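Local coordinates for protein trans-2-enoyl-CoA reductase [NADH] (PDB 4GGO) that reduces the carbon-carbon double bond of trans-2-enoyl-CoA substrates such as crotonyl-CoA with NADH, a step of bacterial type II fatty acid synthesis, at residues Y34-I39 against A70-G75; S164-F169 against G247-A252. All blocks are in the same frame, centred on the assembly; numbering follows the deposited sequence.

How the contacts relate
Following the chain from its N terminus, contact 1 comes first: the end of helix 21-38 meets the C-terminal part of helix 61-74, closing a loop that contains helix 41-44 and strand 52-56 of the parallel sheet. Contact 2 opens later, after strand 161-163, and closes when the chain returns at the start of helix 248-266, having passed through helices 195-205 and 208-219 and strand 227-233. The two closures are in series, neither nested nor crossed, and lie on opposite sides of the chain's centre, their own centres about 36 Å apart. Contact 1 belongs to the NAD(P)H-binding region, contact 2 to the catalytic region.

Contact 1. Residues Y34-I39 against A70-G75; sequences YTKKRI and AAFGYG
A helix-helix contact in the NAD(P)H-binding region of the Rossmann fold brings Thr35 and Lys36 of helix 21-38, with Ile39 just beyond it, against Phe72, Gly73 and Tyr74 in the C-terminal part of helix 61-74. The two short helical segments cross at -39° with their axes 8.4 Å apart at closest approach, and no hydrogen bond joins them. With no side chain at Gly73, Thr35 and Ile39 come down directly on its backbone. The methyl of Thr35 lies on this bare backbone, CG2 3.7 Å from Gly73 CA; with CG2 anti to the backbone N, OG1 stands beside that N and is bonded to Gln31 O one turn earlier. Ile39, the first residue past the helical conformation, uses its CG2 branch twice. This methyl is 3.4 Å from Gly73 O and also rests over one face of the Tyr74 ring in a CH-pi contact, 4.0 Å from the centroid and displaced toward the rim, nearest to Tyr74 CZ at 3.8 Å. On the other flank the aliphatic part of Lys36 runs past Phe72, with Lys36 CG 3.9 Å from Phe72 O. The Lys36 chain bends only at its last torsion (chi4 -64°), and NZ, 4.3 Å from Phe72 CD1, lies obliquely off the Phe72 ring and forms its salt bridge with Glu110 of helix 95-110. That helix also supplies Phe103, which meets Phe72 edge-to-face. Helix 41-44 gives Lys44 NZ as a hydrogen-bond donor to Gly73 O, and Ile312 of helix 311-323 packs on Thr35.

Contact 2. Residues S164-F169 against G247-A252; sequences SVLKPF and GTIGKA
A loop-to-helix contact in the catalytic region joins residues 164-169, between strands 161-163 and 173-178, to the N-terminal turn of helix 248-266, where Thr248 makes three hydrogen bonds. Its hydroxyl works in both directions: OG1 donates to Val165 O at 2.8 Å, approaching from above the carbonyl plane, and accepts from Lys167 N at 3.1 Å in an almost straight bond (176°). A chi1 of 57° sets OG1 between the backbone N and the carbonyl carbon, facing the loop where Val165 O and Lys167 N meet it. Thr248 N donates to Lys167 O at 3.0 Å, nearly along the C=O axis. This amide belongs to the first helical turn, and the loop carbonyl therefore serves one of the N-H groups that no preceding turn can bond. The Thr248 and Val165 side chains cross at about a right angle, their CG2 methyls 3.8 Å apart, and Thr248 CG2 also meets Phe169 CZ. Phe169 reaches the helix start from the far end of the loop segment, with CE2 3.4 Å from the carbonyl carbon of Gly247, the N-cap residue, and 4.0 Å from Lys251 CD; the ring is oblique to these groups. At the next residue of the helix, Ile249 CD1 meets Leu166 CD2 at 3.6 Å. Ile249 in turn touches Tyr244, the inferred proton donor, in the short helix 241-244, which also packs on Pro168 through Leu243. Helix 195-205 borders the contact as well: Thr201 lies against Thr248 and bonds Val165 N, Ala198 touches Phe169, and Glu197 pairs with Lys167 NZ in a salt bridge.

Contact 1. Residues Y34-I39 against A70-G75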
ATOM      1  N   TYR A  34     -10.696   7.868  11.990  1.00 22.38           N
ATOM      2  CA  TYR A  34     -10.298   6.645  12.675  1.00 24.46           C
ATOM      3  C   TYR A  34      -8.971   6.841  13.394  1.00 24.58           C
ATOM      4  O   TYR A  34      -8.813   6.435  14.545  1.00 23.03           O
ATOM      5  CB  TYR A  34     -10.182   5.466  11.703  1.00 17.25           C
ATOM      6  CG  TYR A  34      -9.694   4.201  12.377  1.00 20.65           C
ATOM      7  CD1 TYR A  34     -10.584   3.346  13.016  1.00 20.79           C
ATOM      8  CD2 TYR A  34      -8.343   3.867  12.388  1.00 17.50           C
ATOM      9  CE1 TYR A  34     -10.144   2.194  13.641  1.00 21.10           C
ATOM     10  CE2 TYR A  34      -7.895   2.718  13.014  1.00 15.27           C
ATOM     11  CZ  TYR A  34      -8.800   1.885  13.636  1.00 19.17           C
ATOM     12  OH  TYR A  34      -8.360   0.739  14.258  1.00 21.80           O
ATOM     13  N   THR A  35      -8.021   7.460  12.700  1.00 17.40           N
ATOM     14  CA  THR A  35      -6.682   7.675  13.238  1.00 20.53           C
ATOM     15  C   THR A  35      -6.704   8.507  14.520  1.00 24.97           C
ATOM     16  O   THR A  35      -5.970   8.224  15.467  1.00 24.38           O
ATOM     17  CB  THR A  35      -5.764   8.354  12.199  1.00 20.54           C
ATOM     18  OG1 THR A  35      -5.723   7.560  11.007  1.00 20.22           O
ATOM     19  CG2 THR A  35      -4.353   8.507  12.748  1.00 24.10           C
ATOM     20  N   LYS A  36      -7.553   9.531  14.546  1.00 26.39           N
ATOM     21  CA  LYS A  36      -7.692  10.374  15.730  1.00 27.66           C
ATOM     22  C   LYS A  36      -8.255   9.582  16.907  1.00 22.84           C
ATOM     23  O   LYS A  36      -7.943   9.864  18.065  1.00 27.64           O
ATOM     24  CB  LYS A  36      -8.582  11.584  15.432  1.00 24.05           C
ATOM     25  CG  LYS A  36      -7.963  12.594  14.478  1.00 33.56           C
ATOM     26  CD  LYS A  36      -8.915  13.750  14.209  1.00 37.77           C
ATOM     27  CE  LYS A  36      -8.267  14.813  13.338  1.00 42.22           C
ATOM     28  NZ  LYS A  36      -7.103  15.448  14.016  1.00 40.09           N
ATOM     29  N   LYS A  37      -9.083   8.587  16.606  1.00 25.13           N
ATOM     30  CA  LYS A  37      -9.671   7.744  17.641  1.00 23.25           C
ATOM     31  C   LYS A  37      -8.748   6.593  18.019  1.00 26.39           C
ATOM     32  O   LYS A  37      -8.803   6.088  19.138  1.00 23.22           O
ATOM     33  CB  LYS A  37     -11.015   7.179  17.182  1.00 31.58           C
ATOM     34  CG  LYS A  37     -12.068   8.224  16.876  1.00 34.99           C
ATOM     35  CD  LYS A  37     -13.379   7.563  16.481  1.00 46.79           C
ATOM     36  CE  LYS A  37     -14.431   8.599  16.127  1.00 52.91           C
ATOM     37  NZ  LYS A  37     -14.658   9.557  17.243  1.00 54.78           N
ATOM     38  N   ARG A  38      -7.906   6.175  17.080  1.00 23.04           N
ATOM     39  CA  ARG A  38      -7.026   5.032  17.299  1.00 22.29           C
ATOM     40  C   ARG A  38      -5.740   5.440  18.008  1.00 22.72           C
ATOM     41  O   ARG A  38      -5.324   4.805  18.978  1.00 25.72           O
ATOM     42  CB  ARG A  38      -6.706   4.344  15.970  1.00 22.21           C
ATOM     43  CG  ARG A  38      -5.753   3.169  16.091  1.00 18.32           C
ATOM     44  CD  ARG A  38      -6.309   2.100  17.015  1.00 24.06           C
ATOM     45  NE  ARG A  38      -5.431   0.937  17.096  1.00 21.74           N
ATOM     46  CZ  ARG A  38      -4.406   0.831  17.935  1.00 28.53           C
ATOM     47  NH1 ARG A  38      -4.120   1.826  18.766  1.00 21.30           N
ATOM     48  NH2 ARG A  38      -3.662  -0.268  17.942  1.00 20.85           N
ATOM     49  N   ILE A  39      -5.111   6.501  17.516  1.00 23.95           N
ATOM     50  CA  ILE A  39      -3.883   7.002  18.118  1.00 22.67           C
ATOM     51  C   ILE A  39      -4.217   8.088  19.138  1.00 27.56           C
ATOM     52  O   ILE A  39      -4.154   9.281  18.840  1.00 22.81           O
ATOM     53  CB  ILE A  39      -2.923   7.562  17.052  1.00 21.93           C
ATOM     54  CG1 ILE A  39      -2.784   6.576  15.889  1.00 21.58           C
ATOM     55  CG2 ILE A  39      -1.562   7.858  17.657  1.00 20.54           C
ATOM     56  CD1 ILE A  39      -2.173   5.250  16.286  1.00 20.47           C
ATOM     57  N   ALA A  70       0.868   9.269  10.428  1.00 18.37           N
ATOM     58  CA  ALA A  70       1.957  10.132  10.871  1.00 23.02           C
ATOM     59  C   ALA A  70       1.468  11.550  11.141  1.00 23.27           C
ATOM     60  O   ALA A  70       1.800  12.146  12.163  1.00 22.06           O
ATOM     61  CB  ALA A  70       3.080  10.146   9.843  1.00 16.12           C
ATOM     62  N   ALA A  71       0.668  12.079  10.222  1.00 22.49           N
ATOM     63  CA  ALA A  71       0.211  13.462  10.312  1.00 28.76           C
ATOM     64  C   ALA A  71      -0.892  13.663  11.348  1.00 30.04           C
ATOM     65  O   ALA A  71      -0.777  14.514  12.225  1.00 24.79           O
ATOM     66  CB  ALA A  71      -0.244  13.963   8.944  1.00 27.40           C
ATOM     67  N   PHE A  72      -1.960  12.879  11.248  1.00 21.79           N
ATOM     68  CA  PHE A  72      -3.137  13.117  12.078  1.00 21.34           C
ATOM     69  C   PHE A  72      -3.164  12.298  13.364  1.00 27.68           C
ATOM     70  O   PHE A  72      -4.038  12.487  14.210  1.00 28.17           O
ATOM     71  CB  PHE A  72      -4.415  12.902  11.266  1.00 24.34           C
ATOM     72  CG  PHE A  72      -4.536  13.826  10.090  1.00 30.86           C
ATOM     73  CD1 PHE A  72      -4.952  15.136  10.262  1.00 28.53           C
ATOM     74  CD2 PHE A  72      -4.219  13.391   8.814  1.00 26.47           C
ATOM     75  CE1 PHE A  72      -5.058  15.990   9.181  1.00 28.47           C
ATOM     76  CE2 PHE A  72      -4.326  14.242   7.730  1.00 23.38           C
ATOM     77  CZ  PHE A  72      -4.746  15.543   7.915  1.00 27.90           C
ATOM     78  N   GLY A  73      -2.203  11.394  13.510  1.00 27.88           N
ATOM     79  CA  GLY A  73      -2.081  10.616  14.729  1.00 23.51           C
ATOM     80  C   GLY A  73      -0.961  11.133  15.610  1.00 28.75           C
ATOM     81  O   GLY A  73      -1.065  11.122  16.837  1.00 26.64           O
ATOM     82  N   TYR A  74       0.114  11.599  14.982  1.00 23.76           N
ATOM     83  CA  TYR A  74       1.300  12.018  15.721  1.00 26.63           C
ATOM     84  C   TYR A  74       1.650  13.493  15.528  1.00 27.24           C
ATOM     85  O   TYR A  74       2.500  14.030  16.237  1.00 24.57           O
ATOM     86  CB  TYR A  74       2.491  11.124  15.365  1.00 19.96           C
ATOM     87  CG  TYR A  74       2.341   9.701  15.856  1.00 26.36           C
ATOM     88  CD1 TYR A  74       2.763   9.336  17.129  1.00 24.57           C
ATOM     89  CD2 TYR A  74       1.767   8.724  15.051  1.00 23.91           C
ATOM     90  CE1 TYR A  74       2.625   8.039  17.585  1.00 24.85           C
ATOM     91  CE2 TYR A  74       1.623   7.423  15.498  1.00 25.02           C
ATOM     92  CZ  TYR A  74       2.053   7.087  16.767  1.00 23.41           C
ATOM     93  OH  TYR A  74       1.915   5.795  17.218  1.00 20.76           O
ATOM     94  N   GLY A  75       0.993  14.143  14.573  1.00 28.43           N
ATOM     95  CA  GLY A  75       1.207  15.560  14.332  1.00 29.07           C
ATOM     96  C   GLY A  75       2.459  15.843  13.523  1.00 35.31           C
ATOM     97  O   GLY A  75       2.972  16.962  13.529  1.00 27.74           O
TER

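Contact 2. Residues S164-F169 against G247-A252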
ATOM      1  N   SER A 164       7.095  -5.300 -14.922  1.00 33.22           N
ATOM      2  CA  SER A 164       7.015  -6.424 -13.995  1.00 31.84           C
ATOM      3  C   SER A 164       5.919  -7.401 -14.405  1.00 34.77           C
ATOM      4  O   SER A 164       4.936  -7.017 -15.039  1.00 36.72           O
ATOM      5  CB  SER A 164       6.765  -5.931 -12.567  1.00 36.59           C
ATOM      6  OG  SER A 164       5.492  -5.318 -12.454  1.00 38.25           O
ATOM      7  N   VAL A 165       6.103  -8.668 -14.048  1.00 36.04           N
ATOM      8  CA  VAL A 165       5.085  -9.686 -14.273  1.00 36.09           C
ATOM      9  C   VAL A 165       4.780 -10.419 -12.969  1.00 32.00           C
ATOM     10  O   VAL A 165       5.588 -10.414 -12.039  1.00 36.76           O
ATOM     11  CB  VAL A 165       5.519 -10.713 -15.339  1.00 38.11           C
ATOM     12  CG1 VAL A 165       5.898 -10.009 -16.637  1.00 42.74           C
ATOM     13  CG2 VAL A 165       6.675 -11.559 -14.827  1.00 35.23           C
ATOM     14  N   LEU A 166       3.608 -11.040 -12.902  1.00 32.69           N
ATOM     15  CA  LEU A 166       3.209 -11.808 -11.730  1.00 36.51           C
ATOM     16  C   LEU A 166       3.044 -13.269 -12.122  1.00 34.15           C
ATOM     17  O   LEU A 166       1.929 -13.732 -12.360  1.00 36.86           O
ATOM     18  CB  LEU A 166       1.892 -11.275 -11.166  1.00 36.57           C
ATOM     19  CG  LEU A 166       1.790  -9.764 -10.956  1.00 39.80           C
ATOM     20  CD1 LEU A 166       0.429  -9.398 -10.388  1.00 43.96           C
ATOM     21  CD2 LEU A 166       2.904  -9.265 -10.051  1.00 43.28           C
ATOM     22  N   LYS A 167       4.157 -13.994 -12.195  1.00 28.80           N
ATOM     23  CA  LYS A 167       4.146 -15.350 -12.734  1.00 32.13           C
ATOM     24  C   LYS A 167       5.080 -16.294 -11.970  1.00 33.14           C
ATOM     25  O   LYS A 167       6.036 -15.847 -11.337  1.00 31.30           O
ATOM     26  CB  LYS A 167       4.494 -15.319 -14.230  1.00 33.36           C
ATOM     27  CG  LYS A 167       3.426 -14.645 -15.090  1.00 34.55           C
ATOM     28  CD  LYS A 167       3.660 -14.813 -16.582  1.00 38.97           C
ATOM     29  CE  LYS A 167       4.870 -14.045 -17.062  1.00 44.16           C
ATOM     30  NZ  LYS A 167       4.832 -13.896 -18.545  1.00 47.41           N
ATOM     31  N   PRO A 168       4.799 -17.608 -12.020  1.00 26.18           N
ATOM     32  CA  PRO A 168       5.649 -18.589 -11.337  1.00 32.17           C
ATOM     33  C   PRO A 168       6.873 -18.959 -12.169  1.00 36.20           C
ATOM     34  O   PRO A 168       7.065 -18.421 -13.258  1.00 39.01           O
ATOM     35  CB  PRO A 168       4.732 -19.802 -11.218  1.00 35.58           C
ATOM     36  CG  PRO A 168       3.883 -19.720 -12.437  1.00 39.58           C
ATOM     37  CD  PRO A 168       3.632 -18.249 -12.654  1.00 30.68           C
ATOM     38  N   PHE A 169       7.691 -19.869 -11.650  1.00 36.42           N
ATOM     39  CA  PHE A 169       8.814 -20.412 -12.403  1.00 40.36           C
ATOM     40  C   PHE A 169       8.637 -21.914 -12.600  1.00 35.86           C
ATOM     41  O   PHE A 169       8.099 -22.601 -11.732  1.00 38.77           O
ATOM     42  CB  PHE A 169      10.143 -20.138 -11.693  1.00 36.66           C
ATOM     43  CG  PHE A 169      10.550 -18.691 -11.692  1.00 41.55           C
ATOM     44  CD1 PHE A 169      10.843 -18.037 -12.875  1.00 42.06           C
ATOM     45  CD2 PHE A 169      10.659 -17.992 -10.503  1.00 45.34           C
ATOM     46  CE1 PHE A 169      11.222 -16.707 -12.872  1.00 48.04           C
ATOM     47  CE2 PHE A 169      11.038 -16.663 -10.493  1.00 37.87           C
ATOM     48  CZ  PHE A 169      11.320 -16.021 -11.678  1.00 39.66           C
ATOM     49  N   GLY A 247       8.061 -17.366  -7.015  1.00 32.43           N
ATOM     50  CA  GLY A 247       7.785 -16.762  -8.310  1.00 35.27           C
ATOM     51  C   GLY A 247       8.535 -15.462  -8.533  1.00 32.64           C
ATOM     52  O   GLY A 247       9.447 -15.127  -7.776  1.00 28.88           O
ATOM     53  N   THR A 248       8.151 -14.733  -9.577  1.00 31.79           N
ATOM     54  CA  THR A 248       8.775 -13.456  -9.907  1.00 32.28           C
ATOM     55  C   THR A 248       8.605 -12.449  -8.774  1.00 30.09           C
ATOM     56  O   THR A 248       9.515 -11.676  -8.476  1.00 28.68           O
ATOM     57  CB  THR A 248       8.193 -12.863 -11.203  1.00 31.73           C
ATOM     58  OG1 THR A 248       6.774 -12.716 -11.068  1.00 29.40           O
ATOM     59  CG2 THR A 248       8.490 -13.775 -12.379  1.00 35.93           C
ATOM     60  N   ILE A 249       7.434 -12.467  -8.143  1.00 30.35           N
ATOM     61  CA  ILE A 249       7.179 -11.633  -6.977  1.00 33.99           C
ATOM     62  C   ILE A 249       8.116 -12.037  -5.846  1.00 36.88           C
ATOM     63  O   ILE A 249       8.672 -11.188  -5.148  1.00 34.97           O
ATOM     64  CB  ILE A 249       5.724 -11.774  -6.491  1.00 40.10           C
ATOM     65  CG1 ILE A 249       4.750 -11.323  -7.581  1.00 42.62           C
ATOM     66  CG2 ILE A 249       5.502 -10.972  -5.214  1.00 42.48           C
ATOM     67  CD1 ILE A 249       3.295 -11.512  -7.208  1.00 40.64           C
ATOM     68  N   GLY A 250       8.287 -13.346  -5.682  1.00 33.25           N
ATOM     69  CA  GLY A 250       9.141 -13.892  -4.644  1.00 35.79           C
ATOM     70  C   GLY A 250      10.584 -13.444  -4.756  1.00 30.01           C
ATOM     71  O   GLY A 250      11.244 -13.203  -3.748  1.00 27.42           O
ATOM     72  N   LYS A 251      11.076 -13.330  -5.984  1.00 35.80           N
ATOM     73  CA  LYS A 251      12.446 -12.884  -6.209  1.00 33.62           C
ATOM     74  C   LYS A 251      12.600 -11.398  -5.904  1.00 31.33           C
ATOM     75  O   LYS A 251      13.625 -10.969  -5.374  1.00 31.22           O
ATOM     76  CB  LYS A 251      12.891 -13.192  -7.641  1.00 36.33           C
ATOM     77  CG  LYS A 251      13.694 -14.480  -7.772  1.00 41.02           C
ATOM     78  CD  LYS A 251      12.951 -15.663  -7.170  1.00 48.42           C
ATOM     79  CE  LYS A 251      13.838 -16.893  -7.081  1.00 46.91           C
ATOM     80  NZ  LYS A 251      13.111 -18.049  -6.489  1.00 44.00           N
ATOM     81  N   ALA A 252      11.574 -10.622  -6.234  1.00 27.65           N
ATOM     82  CA  ALA A 252      11.583  -9.188  -5.968  1.00 30.06           C
ATOM     83  C   ALA A 252      11.608  -8.915  -4.468  1.00 31.90           C
ATOM     84  O   ALA A 252      12.325  -8.029  -4.002  1.00 32.11           O
ATOM     85  CB  ALA A 252      10.380  -8.525  -6.609  1.00 27.66           C
TER